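Local coordinates for protein UL37 (Suid herpesvirus 1, PDB 4K70) that is an inner tegument protein of the virus, here its N-terminal half, and probably helps control trafficking of viral particles inside the host cell, at residues T256-T259 / A260-R264; V336-A339 / L340-G344; T346-H349 / C350-L353; L353-A356 / V357-A361; P362-D366 / A367-V371. All coordinates share one frame; numbering follows the deposited sequence.

Contact 1: residues T256-T259 / A260-R264; sequences TPRT and AVEVR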
loop_
_atom_site.group_PDB
_atom_site.type_symbol
_atom_site.label_atom_id
_atom_site.label_comp_id
_atom_site.label_asym_id
_atom_site.label_seq_id
_atom_site.Cartn_x
_atom_site.Cartn_y
_atom_site.Cartn_z
ATOM N N THR A 256 14.721 37.829 -14.117
ATOM C CA THR A 256 13.355 37.521 -13.718
ATOM C C THR A 256 13.186 36.013 -13.698
ATOM O O THR A 256 13.740 35.325 -14.552
ATOM C CB THR A 256 12.334 38.095 -14.713
ATOM O OG1 THR A 256 12.553 39.500 -14.869
ATOM C CG2 THR A 256 10.912 37.858 -14.217
ATOM N N PRO A 257 12.435 35.497 -12.714
ATOM C CA PRO A 257 12.027 34.090 -12.695
ATOM C C PRO A 257 11.462 33.695 -14.058
ATOM O O PRO A 257 10.554 34.366 -14.542
ATOM C CB PRO A 257 10.925 34.075 -11.632
ATOM C CG PRO A 257 11.362 35.128 -10.662
ATOM C CD PRO A 257 11.992 36.215 -11.504
ATOM N N ARG A 258 12.008 32.639 -14.664
ATOM C CA ARG A 258 11.662 32.247 -16.035
ATOM C C ARG A 258 10.637 31.109 -16.076
ATOM O O ARG A 258 9.642 31.182 -16.800
ATOM C CB ARG A 258 12.926 31.825 -16.798
ATOM C CG ARG A 258 14.102 32.801 -16.699
ATOM C CD ARG A 258 15.460 32.107 -16.965
ATOM N NE ARG A 258 15.744 31.054 -15.985
ATOM C CZ ARG A 258 16.925 30.452 -15.840
ATOM N NH1 ARG A 258 17.088 29.506 -14.915
ATOM N NH2 ARG A 258 17.953 30.795 -16.612
ATOM N N THR A 259 10.884 30.052 -15.305
ATOM C CA THR A 259 9.978 28.901 -15.277
ATOM C C THR A 259 8.958 28.994 -14.143
ATOM O O THR A 259 9.103 29.821 -13.237
ATOM C CB THR A 259 10.765 27.573 -15.164
ATOM O OG1 THR A 259 11.357 27.464 -13.863
ATOM C CG2 THR A 259 11.862 27.521 -16.223
ATOM N N ALA A 260 7.925 28.152 -14.200
ATOM C CA ALA A 260 6.903 28.103 -13.154
ATOM C C ALA A 260 7.530 27.803 -11.801
ATOM O O ALA A 260 7.092 28.320 -10.770
ATOM C CB ALA A 260 5.844 27.063 -13.481
ATOM N N VAL A 261 8.555 26.957 -11.810
ATOM C CA VAL A 261 9.283 26.642 -10.594
ATOM C C VAL A 261 9.925 27.902 -10.027
ATOM O O VAL A 261 9.758 28.225 -8.848
ATOM C CB VAL A 261 10.396 25.579 -10.842
ATOM C CG1 VAL A 261 11.267 25.431 -9.607
ATOM C CG2 VAL A 261 9.787 24.239 -11.223
ATOM N N GLU A 262 10.671 28.607 -10.871
ATOM C CA GLU A 262 11.387 29.796 -10.428
ATOM C C GLU A 262 10.434 30.875 -9.924
ATOM O O GLU A 262 10.708 31.524 -8.922
ATOM C CB GLU A 262 12.274 30.335 -11.541
ATOM C CG GLU A 262 13.238 29.306 -12.080
ATOM C CD GLU A 262 14.296 29.934 -12.945
ATOM O OE1 GLU A 262 13.941 30.753 -13.819
ATOM O OE2 GLU A 262 15.484 29.622 -12.738
ATOM N N VAL A 263 9.313 31.059 -10.607
ATOM C CA VAL A 263 8.322 32.027 -10.148
ATOM C C VAL A 263 7.785 31.635 -8.772
ATOM O O VAL A 263 7.698 32.471 -7.873
ATOM C CB VAL A 263 7.163 32.190 -11.136
ATOM C CG1 VAL A 263 6.021 32.961 -10.488
ATOM C CG2 VAL A 263 7.648 32.905 -12.396
ATOM N N ARG A 264 7.452 30.360 -8.607
ATOM C CA ARG A 264 6.917 29.875 -7.339
ATOM C C ARG A 264 7.916 30.070 -6.210
ATOM O O ARG A 264 7.551 30.508 -5.125
ATOM C CB ARG A 264 6.502 28.405 -7.449
ATOM C CG ARG A 264 5.845 27.855 -6.205
ATOM C CD ARG A 264 6.851 27.215 -5.247
ATOM N NE ARG A 264 6.167 26.736 -4.045
ATOM C CZ ARG A 264 5.798 27.524 -3.040
ATOM N NH1 ARG A 264 6.085 28.818 -3.076
ATOM N NH2 ARG A 264 5.165 27.024 -1.989
#
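Glu262, in the first turn of helix 260-271, reaches back along the chain to hold Arg258 and Thr259, the residues that lead into the helix. Its CB lies over the CB of Pro257, 4.0 Å away, and its CG rests 3.2 Å from Thr259 OG1. Because CG stands beside the backbone N (chi1 -55°) and the chain is extended beyond it, the carboxylate arrives in front of the helix start. There Glu262 OE1 accepts from two donors of one residue: Arg258 N at 2.8 Å, on the anti lone pair, and Arg258 NE on the syn side, tilted out of the carboxylate plane. Glu262 OE2 takes Arg258 NH1 at 2.7 Å. Arg258 thus offers NE and one NH side-on, one to each oxygen, with the guanidinium and carboxylate planes nearly parallel, 11° apart, though each bond is tilted out of them; the bend at chi3 turns the guanidinium back to the carboxylate. Glutamate suits the place, since two oxygens serve backbone and side chain together. Thr290 gives NH1 a further partner.

Thr259 answers in the other direction. Its OG1 sits between the backbone N and the carbonyl carbon (chi1 70°), from where it accepts from Glu262 N at 3.3 Å. Thr259 N returns only a weak bond to Glu262 OE1, while Thr259 O takes Val263 N. Ahead of the cap, Pro257 CB packs 3.6 Å from Val263 CG2, a hydrophobic touch. Threonine as N-cap and glutamate three residues on form a capping box, the classic start of an alpha-helix.

Contact 2: residues V336-A339 / L340-G344; sequences VVEA and LVTAG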
loop_
_atom_site.group_PDB
_atom_site.type_symbol
_atom_site.label_atom_id
_atom_site.label_comp_id
_atom_site.label_asym_id
_atom_site.label_seq_id
_atom_site.Cartn_x
_atom_site.Cartn_y
_atom_site.Cartn_z
ATOM N N VAL A 336 15.127 3.257 -0.012
ATOM C CA VAL A 336 15.193 3.969 -1.274
ATOM C C VAL A 336 14.491 5.330 -1.149
ATOM O O VAL A 336 15.002 6.334 -1.633
ATOM C CB VAL A 336 14.641 3.131 -2.465
ATOM C CG1 VAL A 336 13.146 2.860 -2.299
ATOM C CG2 VAL A 336 14.908 3.855 -3.804
ATOM N N VAL A 337 13.342 5.369 -0.475
ATOM C CA VAL A 337 12.638 6.636 -0.290
ATOM C C VAL A 337 13.439 7.603 0.574
ATOM O O VAL A 337 13.453 8.797 0.317
ATOM C CB VAL A 337 11.243 6.428 0.318
ATOM C CG1 VAL A 337 10.558 7.773 0.493
ATOM C CG2 VAL A 337 10.431 5.508 -0.572
ATOM N N GLU A 338 14.126 7.088 1.587
ATOM C CA GLU A 338 14.991 7.953 2.394
ATOM C C GLU A 338 16.139 8.526 1.556
ATOM O O GLU A 338 16.526 9.684 1.717
ATOM C CB GLU A 338 15.559 7.198 3.605
ATOM C CG GLU A 338 16.613 8.006 4.362
ATOM C CD GLU A 338 16.893 7.456 5.750
ATOM O OE1 GLU A 338 16.325 6.397 6.094
ATOM O OE2 GLU A 338 17.673 8.087 6.501
ATOM N N ALA A 339 16.678 7.710 0.659
ATOM C CA ALA A 339 17.773 8.147 -0.193
ATOM C C ALA A 339 17.288 9.238 -1.129
ATOM O O ALA A 339 17.981 10.241 -1.336
ATOM C CB ALA A 339 18.323 6.982 -0.990
ATOM N N LEU A 340 16.098 9.043 -1.692
ATOM C CA LEU A 340 15.572 9.990 -2.678
ATOM C C LEU A 340 15.254 11.328 -2.042
ATOM O O LEU A 340 15.756 12.356 -2.468
ATOM C CB LEU A 340 14.321 9.427 -3.341
ATOM C CG LEU A 340 14.589 8.264 -4.294
ATOM C CD1 LEU A 340 13.302 7.507 -4.588
ATOM C CD2 LEU A 340 15.200 8.799 -5.584
ATOM N N VAL A 341 14.403 11.309 -1.022
ATOM C CA VAL A 341 13.901 12.538 -0.424
ATOM C C VAL A 341 15.006 13.352 0.251
ATOM O O VAL A 341 15.035 14.574 0.150
ATOM C CB VAL A 341 12.778 12.226 0.602
ATOM C CG1 VAL A 341 12.344 13.499 1.303
ATOM C CG2 VAL A 341 11.602 11.522 -0.097
ATOM N N THR A 342 15.901 12.657 0.954
ATOM C CA THR A 342 17.055 13.284 1.597
ATOM C C THR A 342 17.906 14.064 0.593
ATOM O O THR A 342 18.452 15.122 0.925
ATOM C CB THR A 342 17.938 12.224 2.333
ATOM O OG1 THR A 342 17.154 11.572 3.333
ATOM C CG2 THR A 342 19.114 12.872 3.009
ATOM N N ALA A 343 17.994 13.558 -0.636
ATOM C CA ALA A 343 18.799 14.202 -1.677
ATOM C C ALA A 343 18.000 15.248 -2.454
ATOM O O ALA A 343 18.525 15.876 -3.377
ATOM C CB ALA A 343 19.378 13.171 -2.630
ATOM N N GLY A 344 16.737 15.430 -2.083
ATOM C CA GLY A 344 15.903 16.421 -2.744
ATOM C C GLY A 344 15.136 15.894 -3.944
ATOM O O GLY A 344 14.495 16.658 -4.656
#
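Thr342 turns its hydroxyl back onto Glu338, one turn earlier in helix 333-342. With OG1 beside the backbone N and anti to the carbonyl carbon (chi1 -60°), it donates to Glu338 O at 2.6 Å. Thr342 N gives the same oxygen a second bond, from above the carbonyl plane, so Glu338 O is gripped twice. Threonine suits the last turn of a helix, where its hydroxyl can be satisfied by the chain itself. Glu338 runs out extended alongside Thr342, with its CG 3.8 Å from Thr342 OG1.

The buried sides carry branched apolar residues in parallel pairs. Val337 and Val341 share one conformation and point the same way; CG1 of Val337 meets CG2 of Val341 at 3.9 Å. Val336 instead has CG1 wedged between N and the carbonyl carbon (chi1 65°). This leaves CG2 anti to N, and it comes to 4.1 Å from Leu340 CD1. The two valines of the first pair face Leu196 of helix 191-201, whereas Val336 and Leu340 lean on Val327 of helix 321-329.

The last helical bond, Ala343 N to Ala339 O, is already weak. At Gly344 the chain takes positive phi (90°), where a CB would jam against the preceding carbonyl oxygen. With this phi, and with Gly344 N bonded to Val341 O at 2.9 Å, the glycine closes the helix at its C-terminus as a Schellman motif.

Contact 3: residues T346-H349 / C350-L353; sequences TRRH and CDLL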
loop_
_atom_site.group_PDB
_atom_site.type_symbol
_atom_site.label_atom_id
_atom_site.label_comp_id
_atom_site.label_asym_id
_atom_site.label_seq_id
_atom_site.Cartn_x
_atom_site.Cartn_y
_atom_site.Cartn_z
ATOM N N THR A 346 12.229 14.645 -4.400
ATOM C CA THR A 346 10.830 14.502 -4.032
ATOM C C THR A 346 10.045 14.072 -5.273
ATOM O O THR A 346 10.602 14.008 -6.372
ATOM C CB THR A 346 10.290 15.832 -3.551
ATOM O OG1 THR A 346 10.461 16.786 -4.598
ATOM C CG2 THR A 346 11.066 16.306 -2.341
ATOM N N ARG A 347 8.762 13.772 -5.099
ATOM C CA ARG A 347 7.919 13.315 -6.205
ATOM C C ARG A 347 7.956 14.278 -7.381
ATOM O O ARG A 347 8.155 13.874 -8.521
ATOM C CB ARG A 347 6.457 13.145 -5.764
ATOM C CG ARG A 347 5.573 12.585 -6.873
ATOM C CD ARG A 347 4.099 12.965 -6.720
ATOM N NE ARG A 347 3.855 14.406 -6.796
ATOM C CZ ARG A 347 3.758 15.102 -7.930
ATOM N NH1 ARG A 347 3.906 14.503 -9.108
ATOM N NH2 ARG A 347 3.524 16.406 -7.883
ATOM N N ARG A 348 7.743 15.554 -7.090
ATOM C CA ARG A 348 7.699 16.570 -8.138
ATOM C C ARG A 348 9.069 16.778 -8.789
ATOM O O ARG A 348 9.162 16.990 -9.994
ATOM C CB ARG A 348 7.153 17.883 -7.570
ATOM C CG ARG A 348 7.203 19.053 -8.512
ATOM C CD ARG A 348 6.368 18.806 -9.751
ATOM N NE ARG A 348 6.129 20.050 -10.482
ATOM C CZ ARG A 348 5.747 20.106 -11.754
ATOM N NH1 ARG A 348 5.563 18.984 -12.440
ATOM N NH2 ARG A 348 5.558 21.281 -12.344
ATOM N N HIS A 349 10.135 16.707 -8.006
ATOM C CA HIS A 349 11.483 16.926 -8.568
ATOM C C HIS A 349 11.924 15.799 -9.480
ATOM O O HIS A 349 12.645 16.023 -10.469
ATOM C CB HIS A 349 12.517 17.173 -7.464
ATOM C CG HIS A 349 12.326 18.479 -6.763
ATOM N ND1 HIS A 349 13.160 18.914 -5.761
ATOM C CD2 HIS A 349 11.391 19.446 -6.926
ATOM C CE1 HIS A 349 12.756 20.105 -5.342
ATOM N NE2 HIS A 349 11.680 20.443 -6.027
ATOM N N CYS A 350 11.523 14.581 -9.140
ATOM C CA CYS A 350 11.766 13.446 -10.015
ATOM C C CYS A 350 11.086 13.682 -11.359
ATOM O O CYS A 350 11.687 13.503 -12.403
ATOM C CB CYS A 350 11.240 12.151 -9.393
ATOM S SG CYS A 350 12.236 11.504 -8.021
ATOM N N ASP A 351 9.812 14.050 -11.318
ATOM C CA ASP A 351 9.065 14.335 -12.530
ATOM C C ASP A 351 9.774 15.384 -13.398
ATOM O O ASP A 351 9.912 15.223 -14.611
ATOM C CB ASP A 351 7.652 14.805 -12.160
ATOM C CG ASP A 351 6.833 15.175 -13.365
ATOM O OD1 ASP A 351 6.380 14.251 -14.080
ATOM O OD2 ASP A 351 6.630 16.392 -13.591
ATOM N N LEU A 352 10.241 16.455 -12.768
ATOM C CA LEU A 352 10.899 17.530 -13.502
ATOM C C LEU A 352 12.280 17.128 -14.037
ATOM O O LEU A 352 12.632 17.480 -15.149
ATOM C CB LEU A 352 11.014 18.781 -12.626
ATOM C CG LEU A 352 9.716 19.511 -12.261
ATOM C CD1 LEU A 352 10.036 20.593 -11.244
ATOM C CD2 LEU A 352 9.055 20.117 -13.515
ATOM N N LEU A 353 13.059 16.394 -13.249
ATOM C CA LEU A 353 14.422 16.049 -13.659
ATOM C C LEU A 353 14.433 14.929 -14.701
ATOM O O LEU A 353 15.273 14.915 -15.589
ATOM C CB LEU A 353 15.264 15.704 -12.440
ATOM C CG LEU A 353 15.518 16.938 -11.571
ATOM C CD1 LEU A 353 16.223 16.535 -10.292
ATOM C CD2 LEU A 353 16.346 17.977 -12.350
#
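His349 O is the acceptor of the shortest sound polar bond here: Leu353 N donates to it at 2.8 Å. The side chain of Leu353 folds over the same carbonyl, its CG 3.2 Å from His349 O, with CG beside the backbone N. A turn earlier Thr346 O takes Cys350 N at 3.0 Å.

Arg348 supplies the side-chain part of the contact. Its CG lies anti to N, and a bend at chi2 (61°) swings the guanidinium forward along the helix, where Leu352 CD2 sits 3.7 Å above the centre of one face. Leucine suits this spot, offering a methyl to the flat group. At the guanidinium edge NH1 faces Asp351 OD2, but that oxygen is modelled too close to Arg355 NH2, so its pairings with both arginines are doubtful in detail. Asp351 binds calcium in another structure of this protein; no ion is bound to it here.

All this belongs to the opening of helix 347-358. Thr346 is its N-cap, accepting a weak bond from His349 N, and Thr346 OG1 stands 3.3 Å above the plane of the His349 ring, displaced toward its rim. His349 ND1 turns to Gly344 O. On the buried side, Leu353 packs against Val307 and Ala310 of helix 307-311, while Cys350 meets His382 of helix 366-385.

Contact 4: residues L353-A356 / V357-A361; sequences LERA and VLDRA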
loop_
_atom_site.group_PDB
_atom_site.type_symbol
_atom_site.label_atom_id
_atom_site.label_comp_id
_atom_site.label_asym_id
_atom_site.label_seq_id
_atom_site.Cartn_x
_atom_site.Cartn_y
_atom_site.Cartn_z
ATOM N N LEU A 353 13.059 16.394 -13.249
ATOM C CA LEU A 353 14.422 16.049 -13.659
ATOM C C LEU A 353 14.433 14.929 -14.701
ATOM O O LEU A 353 15.273 14.915 -15.589
ATOM C CB LEU A 353 15.264 15.704 -12.440
ATOM C CG LEU A 353 15.518 16.938 -11.571
ATOM C CD1 LEU A 353 16.223 16.535 -10.292
ATOM C CD2 LEU A 353 16.346 17.977 -12.350
ATOM N N GLU A 354 13.484 14.001 -14.606
ATOM C CA GLU A 354 13.289 12.996 -15.651
ATOM C C GLU A 354 13.053 13.658 -17.010
ATOM O O GLU A 354 13.762 13.388 -17.984
ATOM C CB GLU A 354 12.104 12.095 -15.305
ATOM C CG GLU A 354 11.738 11.098 -16.388
ATOM C CD GLU A 354 10.643 10.126 -15.959
ATOM O OE1 GLU A 354 10.519 9.839 -14.741
ATOM O OE2 GLU A 354 9.907 9.637 -16.846
ATOM N N ARG A 355 12.052 14.528 -17.072
ATOM C CA ARG A 355 11.782 15.305 -18.287
ATOM C C ARG A 355 13.030 16.036 -18.806
ATOM O O ARG A 355 13.385 15.927 -19.980
ATOM C CB ARG A 355 10.650 16.291 -17.999
ATOM C CG ARG A 355 9.979 16.885 -19.227
ATOM C CD ARG A 355 8.465 17.008 -18.996
ATOM N NE ARG A 355 8.127 17.410 -17.626
ATOM C CZ ARG A 355 7.309 16.742 -16.811
ATOM N NH1 ARG A 355 6.708 15.618 -17.202
ATOM N NH2 ARG A 355 7.083 17.204 -15.589
ATOM N N ALA A 356 13.713 16.755 -17.924
ATOM C CA ALA A 356 14.859 17.563 -18.324
ATOM C C ALA A 356 16.005 16.724 -18.887
ATOM O O ALA A 356 16.628 17.090 -19.883
ATOM C CB ALA A 356 15.348 18.386 -17.150
ATOM N N VAL A 357 16.309 15.605 -18.235
ATOM C CA VAL A 357 17.411 14.774 -18.686
ATOM C C VAL A 357 17.031 13.978 -19.928
ATOM O O VAL A 357 17.807 13.911 -20.877
ATOM C CB VAL A 357 17.881 13.792 -17.580
ATOM C CG1 VAL A 357 18.821 12.763 -18.168
ATOM C CG2 VAL A 357 18.548 14.550 -16.453
ATOM N N LEU A 358 15.843 13.369 -19.929
ATOM C CA LEU A 358 15.464 12.525 -21.063
ATOM C C LEU A 358 15.284 13.356 -22.344
ATOM O O LEU A 358 15.426 12.846 -23.456
ATOM C CB LEU A 358 14.203 11.709 -20.767
ATOM C CG LEU A 358 14.393 10.564 -19.765
ATOM C CD1 LEU A 358 13.096 9.752 -19.593
ATOM C CD2 LEU A 358 15.545 9.684 -20.190
ATOM N N ASP A 359 14.984 14.637 -22.182
ATOM C CA ASP A 359 14.873 15.512 -23.341
ATOM C C ASP A 359 16.229 15.700 -24.032
ATOM O O ASP A 359 16.297 16.274 -25.106
ATOM C CB ASP A 359 14.261 16.868 -22.966
ATOM C CG ASP A 359 12.726 16.836 -22.921
ATOM O OD1 ASP A 359 12.115 15.877 -23.459
ATOM O OD2 ASP A 359 12.128 17.783 -22.353
ATOM N N ARG A 360 17.306 15.210 -23.424
ATOM C CA ARG A 360 18.633 15.359 -24.020
ATOM C C ARG A 360 19.180 14.067 -24.577
ATOM O O ARG A 360 20.217 14.067 -25.240
ATOM C CB ARG A 360 19.617 15.951 -23.023
ATOM C CG ARG A 360 19.275 17.362 -22.697
ATOM C CD ARG A 360 20.213 17.975 -21.693
ATOM N NE ARG A 360 19.767 19.339 -21.425
ATOM C CZ ARG A 360 20.370 20.424 -21.892
ATOM N NH1 ARG A 360 21.478 20.302 -22.618
ATOM N NH2 ARG A 360 19.875 21.628 -21.611
ATOM N N ALA A 361 18.479 12.971 -24.313
ATOM C CA ALA A 361 18.869 11.662 -24.824
ATOM C C ALA A 361 18.793 11.652 -26.351
ATOM O O ALA A 361 18.014 12.410 -26.929
ATOM C CB ALA A 361 17.958 10.580 -24.227
HETATM O O HOH W 1 16.693 19.488 -20.926
#
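Glu354 and Leu358 meet one turn apart, with Glu354 CG 3.7 Å from Leu358 CD1. The leucine has CG beside the backbone N (chi1 -72°), which lays its branch against the methylene chain of the glutamate, while Leu358 N bonds Glu354 O at 2.8 Å. A glutamate suits this place because its aliphatic part serves the apolar neighbour and its acid group reaches on to the hydroxyl of Tyr409. Next to it, Val357 N bonds Leu353 O and CG2 of Val357 comes to 3.4 Å from that oxygen.

Arg355 and Asp359 run side by side, but their charged ends do not meet. Arg355 CG approaches Asp359 OD2 at 3.9 Å, yet the arginine bends at chi2 and chi3 and turns toward Asp351, a salt bridge whose modelled distance is too short to be trusted. Asp359 N bonds Arg355 O at 3.0 Å. Asp359 is a calcium ligand in another structure of this protein, though no ion is bound to it here.

Further out, a water joins Ala356 to Arg360: it donates to Ala356 O at 2.6 Å and accepts from Arg360 NE at 3.1 Å. Arg360 is extended from CG to NE, and its far end is held by a salt bridge to Asp314. Behind the buried side, Leu353 and Ala356 rest on Ala311, and Val357 on Val371. Leu358 to Ala361, with Ala361 N bonded to Leu358 O, form a type I beta turn that carries the chain on toward helix 366-385.

Contact 5: residues P362-D366 / A367-V371; sequences PRLTD and AQRAV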
loop_
_atom_site.group_PDB
_atom_site.type_symbol
_atom_site.label_atom_id
_atom_site.label_comp_id
_atom_site.label_asym_id
_atom_site.label_seq_id
_atom_site.Cartn_x
_atom_site.Cartn_y
_atom_site.Cartn_z
ATOM N N PRO A 362 19.574 10.781 -27.017
ATOM C CA PRO A 362 20.469 9.756 -26.468
ATOM C C PRO A 362 21.804 10.262 -25.922
ATOM O O PRO A 362 22.403 9.554 -25.123
ATOM C CB PRO A 362 20.737 8.851 -27.679
ATOM C CG PRO A 362 20.592 9.760 -28.854
ATOM C CD PRO A 362 19.445 10.657 -28.484
ATOM N N ARG A 363 22.271 11.442 -26.325
ATOM C CA ARG A 363 23.623 11.841 -25.937
ATOM C C ARG A 363 23.664 12.478 -24.553
ATOM O O ARG A 363 23.552 13.694 -24.394
ATOM C CB ARG A 363 24.288 12.729 -26.988
ATOM C CG ARG A 363 24.379 12.079 -28.364
ATOM C CD ARG A 363 25.026 13.008 -29.397
ATOM N NE ARG A 363 26.425 13.245 -29.087
ATOM C CZ ARG A 363 27.415 12.499 -29.559
ATOM N NH1 ARG A 363 27.145 11.493 -30.378
ATOM N NH2 ARG A 363 28.668 12.775 -29.232
ATOM N N LEU A 364 23.829 11.619 -23.554
ATOM C CA LEU A 364 23.934 12.038 -22.167
ATOM C C LEU A 364 25.361 11.863 -21.683
ATOM O O LEU A 364 26.039 10.936 -22.096
ATOM C CB LEU A 364 23.021 11.173 -21.308
ATOM C CG LEU A 364 21.523 11.311 -21.585
ATOM C CD1 LEU A 364 20.738 10.473 -20.579
ATOM C CD2 LEU A 364 21.105 12.772 -21.527
ATOM N N THR A 365 25.815 12.757 -20.815
ATOM C CA THR A 365 27.063 12.540 -20.101
ATOM C C THR A 365 26.808 11.623 -18.903
ATOM O O THR A 365 25.659 11.459 -18.455
ATOM C CB THR A 365 27.615 13.838 -19.528
ATOM O OG1 THR A 365 26.740 14.297 -18.482
ATOM C CG2 THR A 365 27.761 14.898 -20.615
ATOM N N ASP A 366 27.877 11.057 -18.355
ATOM C CA ASP A 366 27.731 10.159 -17.206
ATOM C C ASP A 366 27.065 10.859 -16.014
ATOM O O ASP A 366 26.246 10.259 -15.308
ATOM C CB ASP A 366 29.076 9.568 -16.785
ATOM C CG ASP A 366 29.597 8.545 -17.774
ATOM O OD1 ASP A 366 28.781 7.903 -18.469
ATOM O OD2 ASP A 366 30.828 8.378 -17.847
ATOM N N ALA A 367 27.412 12.124 -15.790
ATOM C CA ALA A 367 26.821 12.859 -14.676
ATOM C C ALA A 367 25.319 13.077 -14.899
ATOM O O ALA A 367 24.527 13.036 -13.959
ATOM C CB ALA A 367 27.541 14.186 -14.468
ATOM N N GLN A 368 24.938 13.306 -16.151
ATOM C CA GLN A 368 23.532 13.471 -16.504
ATOM C C GLN A 368 22.776 12.162 -16.343
ATOM O O GLN A 368 21.609 12.150 -15.950
ATOM C CB GLN A 368 23.407 13.977 -17.938
ATOM C CG GLN A 368 23.741 15.469 -18.093
ATOM C CD GLN A 368 23.893 15.870 -19.540
ATOM O OE1 GLN A 368 23.842 15.022 -20.433
ATOM N NE2 GLN A 368 24.082 17.171 -19.787
ATOM N N ARG A 369 23.444 11.063 -16.663
ATOM C CA ARG A 369 22.879 9.731 -16.476
ATOM C C ARG A 369 22.518 9.471 -15.020
ATOM O O ARG A 369 21.468 8.905 -14.739
ATOM C CB ARG A 369 23.864 8.665 -16.945
ATOM C CG ARG A 369 23.916 8.501 -18.455
ATOM C CD ARG A 369 25.035 7.539 -18.862
ATOM N NE ARG A 369 24.932 7.216 -20.279
ATOM C CZ ARG A 369 25.725 7.706 -21.222
ATOM N NH1 ARG A 369 26.739 8.501 -20.896
ATOM N NH2 ARG A 369 25.533 7.354 -22.486
ATOM N N ALA A 370 23.387 9.891 -14.101
ATOM C CA ALA A 370 23.134 9.704 -12.667
ATOM C C ALA A 370 21.876 10.460 -12.217
ATOM O O ALA A 370 21.091 9.959 -11.401
ATOM C CB ALA A 370 24.317 10.168 -11.867
ATOM N N VAL A 371 21.712 11.684 -12.711
ATOM C CA VAL A 371 20.502 12.466 -12.408
ATOM C C VAL A 371 19.273 11.818 -13.034
ATOM O O VAL A 371 18.220 11.692 -12.399
ATOM C CB VAL A 371 20.597 13.905 -12.939
ATOM C CG1 VAL A 371 19.300 14.658 -12.644
ATOM C CG2 VAL A 371 21.806 14.642 -12.342
HETATM O O HOH W 2 24.392 15.809 -22.968
#
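The guanidinium of Arg369 lies with one face against the backbone of Leu364: Leu364 O sits over that face, 2.8 Å from Arg369 NH1, but at an angle too poor for a hydrogen bond. Asp366 OD1 approaches obliquely and forms a salt bridge with Arg369 NH1 at 3.2 Å, its hydrogen bond weak and the two planes 53° apart. Arginine fits here, since its long chain, extended from CG to NE, spans back over the helix start; NE also makes a weak bond to Ala415 O.

The other flat group is the amide of Gln368. Thr365 N donates to Gln368 OE1 at 3.0 Å from 47° above the carbonyl plane, and Leu364 CD2 touches Gln368 OE1 at 3.7 Å. A water lies 2.7 Å from Gln368 OE1 and from Arg363 O. Thr365 OG1, held between N and the carbonyl carbon (chi1 68°), accepts from Gln368 N at 3.1 Å. These reciprocal bonds make a capping box, with Thr365 as N-cap.

Leu364, just ahead of the cap, turns inward onto Val357 of helix 347-358 and onto Leu416. Val371 meets Ala320, so the start of helix 366-385 is packed between the end of the preceding helix and the loop that holds Ala320.

The five contacts follow in chain order, with contacts 3 and 4 overlapping at Leu353. Contact 1 starts helix 260-271, contact 2 ends helix 333-342, contacts 3 and 4 lie at the beginning and toward the end of helix 347-358, and contact 5 opens helix 366-385. Contacts 4 and 5 are closest, their centres about 9 Å apart, and pack together. Contacts 2 and 3, about 12 Å apart between centres, touch across the short connection between their helices. In contacts 2 to 5, short loops thus turn successive helices against one another in this strand-free, helical half of UL37. Contact 1 comes from a separate part of the chain and packs on contact 3 through Val261 and Leu352.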